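Long-range contact in putative branched-chain amino acid transport system substrate-binding protein (PDB 4FB4), which probably serves as the solute-binding component of an ABC-type uptake system and binds the aromatic acid caffeic acid between its two lobes: residues M249-Q254 and N278-F283. Residues are numbered along the deposited sequence; the frame is centred on the assembly and turned at random.
Sequences MDPEGQ and NSRSQF. With DHC (caffeic acid), chain B.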
HETATM    1  N   MSE A 249       8.061  -9.475  -0.250  1.00 19.55           N
HETATM    2  CA  MSE A 249       9.223  -9.325  -1.089  1.00 21.70           C
HETATM    3  C   MSE A 249      10.258 -10.455  -0.842  1.00 23.00           C
HETATM    4  O   MSE A 249      11.124 -10.690  -1.704  1.00 22.81           O
HETATM    5  CB  MSE A 249       9.820  -7.913  -0.974  1.00 21.97           C
HETATM    6  CG  MSE A 249       8.839  -6.793  -1.454  1.00 21.15           C
HETATM    7 SE   MSE A 249       8.520  -7.007  -3.395  0.80 22.40          SE
HETATM    8  CE  MSE A 249      10.224  -6.382  -4.040  1.00 23.20           C
ATOM      9  N   ASP A 250      10.178 -11.166   0.288  1.00 24.10           N
ATOM     10  CA  ASP A 250      11.126 -12.279   0.552  1.00 26.67           C
ATOM     11  C   ASP A 250      10.575 -13.441   1.424  1.00 26.07           C
ATOM     12  O   ASP A 250      11.071 -13.702   2.510  1.00 27.25           O
ATOM     13  CB  ASP A 250      12.412 -11.691   1.145  1.00 29.35           C
ATOM     14  CG  ASP A 250      13.504 -12.745   1.364  1.00 31.47           C
ATOM     15  OD1 ASP A 250      13.502 -13.802   0.695  1.00 32.53           O
ATOM     16  OD2 ASP A 250      14.371 -12.499   2.215  1.00 37.66           O
ATOM     17  N   PRO A 251       9.550 -14.154   0.943  1.00 25.31           N
ATOM     18  CA  PRO A 251       9.011 -15.298   1.697  1.00 25.14           C
ATOM     19  C   PRO A 251      10.056 -16.390   1.939  1.00 27.11           C
ATOM     20  O   PRO A 251      10.024 -17.091   2.964  1.00 24.60           O
ATOM     21  CB  PRO A 251       7.882 -15.805   0.800  1.00 26.42           C
ATOM     22  CG  PRO A 251       7.475 -14.595   0.016  1.00 24.85           C
ATOM     23  CD  PRO A 251       8.762 -13.886  -0.265  1.00 25.50           C
ATOM     24  N   GLU A 252      11.010 -16.488   1.029  1.00 26.90           N
ATOM     25  CA  GLU A 252      12.045 -17.517   1.130  1.00 30.40           C
ATOM     26  C   GLU A 252      12.919 -17.284   2.348  1.00 29.83           C
ATOM     27  O   GLU A 252      13.438 -18.217   2.932  1.00 32.08           O
ATOM     28  CB  GLU A 252      12.930 -17.484  -0.133  1.00 32.57           C
ATOM     29  CG  GLU A 252      12.225 -17.961  -1.390  1.00 33.41           C
ATOM     30  CD  GLU A 252      11.413 -16.877  -2.101  1.00 33.75           C
ATOM     31  OE1 GLU A 252      11.164 -15.779  -1.541  1.00 34.32           O
ATOM     32  OE2 GLU A 252      11.036 -17.145  -3.258  1.00 35.34           O
ATOM     33  N   GLY A 253      13.092 -16.020   2.717  1.00 29.31           N
ATOM     34  CA  GLY A 253      13.947 -15.665   3.820  1.00 30.32           C
ATOM     35  C   GLY A 253      13.251 -15.794   5.156  1.00 30.23           C
ATOM     36  O   GLY A 253      13.902 -15.658   6.195  1.00 31.18           O
ATOM     37  N   GLN A 254      11.945 -16.066   5.141  1.00 28.70           N
ATOM     38  CA  GLN A 254      11.165 -16.208   6.385  1.00 30.03           C
ATOM     39  C   GLN A 254      11.265 -17.631   6.980  1.00 31.80           C
ATOM     40  O   GLN A 254      11.456 -18.622   6.260  1.00 31.89           O
ATOM     41  CB  GLN A 254       9.680 -15.855   6.126  1.00 28.14           C
ATOM     42  CG  GLN A 254       9.394 -14.440   5.633  1.00 26.93           C
ATOM     43  CD  GLN A 254       7.932 -14.246   5.213  1.00 26.43           C
ATOM     44  OE1 GLN A 254       7.028 -14.878   5.770  1.00 23.40           O
ATOM     45  NE2 GLN A 254       7.698 -13.375   4.219  1.00 25.00           N
ATOM     46  N   ASN A 278      11.240 -12.785 -10.049  1.00 23.11           N
ATOM     47  CA  ASN A 278      11.405 -11.456  -9.490  1.00 24.96           C
ATOM     48  C   ASN A 278      10.471 -10.410 -10.016  1.00 22.80           C
ATOM     49  O   ASN A 278      10.726  -9.213  -9.912  1.00 23.94           O
ATOM     50  CB  ASN A 278      12.879 -11.065  -9.482  1.00 28.98           C
ATOM     51  CG  ASN A 278      13.687 -12.059  -8.662  1.00 33.64           C
ATOM     52  OD1 ASN A 278      13.372 -12.282  -7.479  1.00 38.06           O
ATOM     53  ND2 ASN A 278      14.673 -12.709  -9.281  1.00 38.20           N
ATOM     54  N   SER A 279       9.306 -10.865 -10.472  1.00 21.40           N
ATOM     55  CA  SER A 279       8.245  -9.947 -10.821  1.00 19.51           C
ATOM     56  C   SER A 279       7.324  -9.687  -9.621  1.00 18.52           C
ATOM     57  O   SER A 279       6.394  -8.856  -9.719  1.00 17.72           O
ATOM     58  CB  SER A 279       7.467 -10.481 -12.022  1.00 20.33           C
ATOM     59  OG  SER A 279       6.978 -11.801 -11.823  1.00 20.21           O
ATOM     60  N   ARG A 280       7.617 -10.313  -8.470  1.00 18.39           N
ATOM     61  CA  ARG A 280       6.824 -10.078  -7.264  1.00 19.61           C
ATOM     62  C   ARG A 280       6.766  -8.581  -6.943  1.00 19.24           C
ATOM     63  O   ARG A 280       7.696  -7.852  -7.288  1.00 19.42           O
ATOM     64  CB  ARG A 280       7.431 -10.818  -6.058  1.00 19.76           C
ATOM     65  CG  ARG A 280       8.832 -10.357  -5.669  1.00 19.90           C
ATOM     66  CD  ARG A 280       9.510 -11.298  -4.708  1.00 20.47           C
ATOM     67  NE  ARG A 280       9.648 -12.636  -5.253  1.00 21.50           N
ATOM     68  CZ  ARG A 280      10.241 -13.635  -4.599  1.00 23.98           C
ATOM     69  NH1 ARG A 280      10.773 -13.453  -3.379  1.00 23.42           N
ATOM     70  NH2 ARG A 280      10.327 -14.817  -5.161  1.00 24.69           N
ATOM     71  N   SER A 281       5.697  -8.133  -6.283  1.00 18.91           N
ATOM     72  CA  SER A 281       5.621  -6.742  -5.829  1.00 18.03           C
ATOM     73  C   SER A 281       4.762  -6.587  -4.607  1.00 17.70           C
ATOM     74  O   SER A 281       3.933  -7.419  -4.317  1.00 16.94           O
ATOM     75  CB  SER A 281       5.072  -5.820  -6.931  1.00 18.25           C
ATOM     76  OG  SER A 281       3.667  -5.994  -7.098  1.00 16.66           O
ATOM     77  N   GLN A 282       4.990  -5.455  -3.937  1.00 18.18           N
ATOM     78  CA  GLN A 282       4.277  -5.003  -2.756  1.00 18.25           C
ATOM     79  C   GLN A 282       2.818  -4.894  -3.136  1.00 16.18           C
ATOM     80  O   GLN A 282       1.925  -5.153  -2.336  1.00 15.95           O
ATOM     81  CB  GLN A 282       4.859  -3.610  -2.420  1.00 19.02           C
ATOM     82  CG  GLN A 282       4.117  -2.719  -1.437  1.00 19.76           C
ATOM     83  CD  GLN A 282       4.366  -3.081   0.028  1.00 20.27           C
ATOM     84  OE1 GLN A 282       5.151  -3.977   0.330  1.00 20.85           O
ATOM     85  NE2 GLN A 282       3.685  -2.393   0.934  1.00 19.46           N
ATOM     86  N   PHE A 283       2.575  -4.519  -4.384  1.00 15.69           N
ATOM     87  CA  PHE A 283       1.223  -4.043  -4.805  1.00 15.01           C
ATOM     88  C   PHE A 283       0.277  -5.189  -5.152  1.00 15.00           C
ATOM     89  O   PHE A 283      -0.891  -5.204  -4.673  1.00 15.04           O
ATOM     90  CB  PHE A 283       1.382  -3.042  -5.958  1.00 15.85           C
ATOM     91  CG  PHE A 283       2.441  -2.004  -5.689  1.00 16.95           C
ATOM     92  CD1 PHE A 283       2.388  -1.245  -4.538  1.00 18.37           C
ATOM     93  CD2 PHE A 283       3.510  -1.856  -6.540  1.00 18.97           C
ATOM     94  CE1 PHE A 283       3.386  -0.331  -4.271  1.00 18.73           C
ATOM     95  CE2 PHE A 283       4.495  -0.930  -6.285  1.00 19.71           C
ATOM     96  CZ  PHE A 283       4.441  -0.217  -5.113  1.00 19.09           C
TER
HETATM   97  C1  DHC B 401       0.384   7.019  -2.953  1.00 18.86           C
HETATM   98  O1  DHC B 401      -0.581   7.740  -2.684  1.00 18.01           O
HETATM   99  C2  DHC B 401       0.817   5.891  -2.089  1.00 19.78           C
HETATM  100  C3  DHC B 401       0.896   4.720  -2.681  1.00 18.69           C
HETATM  101  C1' DHC B 401       1.190   3.426  -1.926  1.00 18.20           C
HETATM  102  C2' DHC B 401       0.605   2.264  -2.389  1.00 17.62           C
HETATM  103  C3' DHC B 401       0.798   1.064  -1.744  1.00 18.82           C
HETATM  104  C4' DHC B 401       1.627   0.963  -0.543  1.00 19.30           C
HETATM  105  C5' DHC B 401       2.195   2.142  -0.059  1.00 18.31           C
HETATM  106  C6' DHC B 401       1.949   3.347  -0.764  1.00 17.72           C
HETATM  107  O4' DHC B 401       1.795  -0.258   0.040  1.00 22.67           O
HETATM  108  O3' DHC B 401       0.224  -0.047  -2.278  1.00 23.27           O
HETATM  109  O2  DHC B 401       0.989   7.137  -4.043  1.00 20.75           O
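Arg280 and Glu252 form an end-on, two-pronged salt bridge: NH1 of Arg280 lies 3.0 Å from OE1 of Glu252, and NH2 of Arg280 lies 3.1 Å from OE2 of Glu252. Both oxygens are met on their syn side, and the carboxylate and guanidinium planes differ by only 8°. NH1 of Arg280 also donates to the backbone O of Met249 at 3.3 Å, nearly straight at 165° but from above the carbonyl plane. Since NE of Arg280 pairs with Glu272, an alanine here would probably leave both glutamates without their common mate and Met249 O without its NH1 donor.

Nonpolar packing centres on selenomethionine Met249, whose chain, folded at both outer torsions, brings SE to 3.8 Å from CA of Ser281 and 4.1 Å from CG of Arg280.

Next to Ser281, which N-caps the following helix, Gln282 sends NE2 to O4' of caffeic acid at 3.0 Å in an almost straight bond; Gln117 also accepts from NE2, and OE1 is held by Gly246 N.

The contact thus joins the loop after strand 242-245 to the start of helix 282-302, where OG of Ser281 accepts from Ala284 N and weakly from Phe283 N, with helix 261-275 alongside Pro251 and Arg280 and strand 357-360 against Met249.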